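DUF309 domain-containing protein (Thermus thermophilus, PDB 2CWY) is of unknown function, a small all-helical protein of the DUF309 family from a thermophilic bacterium. Local coordinates at residues Arg36-Gly41 / Pro75-Asp80. Numbering follows the deposited sequence.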
# COMPACT_ATOMS: atom_id res chain seq x y z
N ARG A 36 9.80 -5.48 4.15
CA ARG A 36 8.64 -5.67 5.02
C ARG A 36 7.96 -4.32 5.24
O ARG A 36 6.73 -4.23 5.24
CB ARG A 36 9.06 -6.30 6.38
CG ARG A 36 7.91 -6.96 7.16
CD ARG A 36 8.34 -7.43 8.57
NE ARG A 36 7.23 -8.02 9.33
CZ ARG A 36 6.87 -9.30 9.28
NH1 ARG A 36 7.52 -10.15 8.51
NH2 ARG A 36 5.83 -9.72 9.99
N ARG A 37 8.75 -3.26 5.39
CA ARG A 37 8.17 -1.94 5.59
C ARG A 37 7.37 -1.52 4.36
O ARG A 37 6.25 -1.02 4.46
CB ARG A 37 9.27 -0.92 5.90
CG ARG A 37 9.75 -0.96 7.35
CD ARG A 37 11.02 -0.14 7.53
NE ARG A 37 10.84 1.22 7.06
CZ ARG A 37 11.84 2.01 6.67
NH1 ARG A 37 13.08 1.55 6.71
NH2 ARG A 37 11.59 3.24 6.24
N LEU A 38 7.96 -1.74 3.18
CA LEU A 38 7.29 -1.39 1.95
C LEU A 38 5.95 -2.12 1.83
O LEU A 38 4.93 -1.51 1.53
CB LEU A 38 8.16 -1.72 0.76
CG LEU A 38 7.41 -1.59 -0.57
CD1 LEU A 38 7.19 -0.11 -0.89
CD2 LEU A 38 8.19 -2.26 -1.65
N LEU A 39 5.96 -3.43 2.06
CA LEU A 39 4.73 -4.22 1.94
C LEU A 39 3.65 -3.74 2.91
O LEU A 39 2.48 -3.58 2.53
CB LEU A 39 5.04 -5.71 2.14
CG LEU A 39 5.85 -6.31 0.98
CD1 LEU A 39 6.56 -7.58 1.43
CD2 LEU A 39 4.92 -6.60 -0.20
N GLN A 40 4.03 -3.48 4.16
CA GLN A 40 3.04 -3.01 5.11
C GLN A 40 2.53 -1.61 4.75
O GLN A 40 1.37 -1.30 4.98
CB GLN A 40 3.61 -2.99 6.52
CG GLN A 40 2.50 -2.95 7.57
CD GLN A 40 3.01 -3.27 8.95
OE1 GLN A 40 4.00 -2.70 9.40
NE2 GLN A 40 2.33 -4.19 9.63
N GLY A 41 3.39 -0.78 4.17
CA GLY A 41 2.99 0.56 3.77
C GLY A 41 1.94 0.50 2.67
O GLY A 41 0.93 1.20 2.72
N PRO A 75 12.57 3.29 -6.72
CA PRO A 75 11.64 2.22 -6.37
C PRO A 75 12.25 1.19 -5.44
O PRO A 75 13.45 1.22 -5.14
CB PRO A 75 11.26 1.64 -7.72
CG PRO A 75 12.53 1.79 -8.52
CD PRO A 75 12.94 3.21 -8.15
N LEU A 76 11.41 0.27 -4.98
CA LEU A 76 11.84 -0.81 -4.11
C LEU A 76 10.96 -2.01 -4.46
O LEU A 76 9.74 -1.87 -4.64
CB LEU A 76 11.67 -0.44 -2.63
CG LEU A 76 12.19 -1.45 -1.62
CD1 LEU A 76 13.69 -1.65 -1.81
CD2 LEU A 76 11.88 -0.97 -0.22
N MSE A 77 11.59 -3.17 -4.60
CA MSE A 77 10.89 -4.40 -4.96
C MSE A 77 10.23 -4.30 -6.33
O MSE A 77 9.32 -5.06 -6.64
CB MSE A 77 9.82 -4.74 -3.91
CG MSE A 77 10.34 -4.98 -2.51
SE MSE A 77 8.97 -5.85 -1.41
CE MSE A 77 9.17 -7.65 -2.09
N GLY A 78 10.69 -3.35 -7.15
CA GLY A 78 10.14 -3.17 -8.48
C GLY A 78 8.90 -2.28 -8.50
O GLY A 78 8.20 -2.22 -9.52
N LEU A 79 8.65 -1.59 -7.40
CA LEU A 79 7.49 -0.71 -7.27
C LEU A 79 7.82 0.78 -7.04
O LEU A 79 8.64 1.11 -6.19
CB LEU A 79 6.61 -1.17 -6.10
CG LEU A 79 5.42 -0.25 -5.76
CD1 LEU A 79 4.41 -0.28 -6.90
CD2 LEU A 79 4.79 -0.70 -4.45
N ASP A 80 7.19 1.65 -7.81
CA ASP A 80 7.37 3.09 -7.62
C ASP A 80 6.33 3.48 -6.56
O ASP A 80 5.25 3.99 -6.88
CB ASP A 80 7.09 3.84 -8.92
CG ASP A 80 7.24 5.35 -8.79
OD1 ASP A 80 7.45 5.84 -7.65
OD2 ASP A 80 7.14 6.04 -9.82
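Leu38 reaches from helix 33-53 toward a tight turn, where its isobutyl group meets Leu76, Met77 and Leu79. Its CG stands anti to the backbone N (chi1 170°), and chi2 of 73° then turns the two methyls to different partners. CD2 makes the closest approach: it lies 3.6 Å from CG of Met77 and 3.4 Å from the carbonyl O of Leu76, an oxygen already engaged by Leu79 N in the bond that closes the turn. The other methyl, CD1, meets CD2 of Leu79 more loosely at 4.3 Å. Nearer the helix backbone, CD2 of Leu76 lies 3.9 Å from CB of Leu38. Met77, a selenomethionine here, runs the opposite way past Leu38, sliding along CD2 with CB, CG and SE in succession. The same side chain, bent at chi3, crosses Leu39 at about a right angle, with SE 4.0 Å from CG of Leu39, so that one selenoether side chain touches two consecutive leucines of the helix. Apart from the contact of Leu38 CD2 with the carbonyl O of Leu76, the packing is apolar; within the turn, two backbone hydrogen bonds, one in each direction, pair N and O of Leu76 with those of Leu79. Beyond the two segments, Trp5 of helix 5-13 touches both Leu39 and Leu79, and Leu39 also packs on Leu24, Tyr27 and Trp28 of helix 17-30. The arrangement is a type I' beta turn, Leu76 to Leu79 with Gly78 in its third position, whose leucines and selenomethionine join the loop leading into helix 81-92 to the long helix 33-53 of this all-helical DUF309 fold.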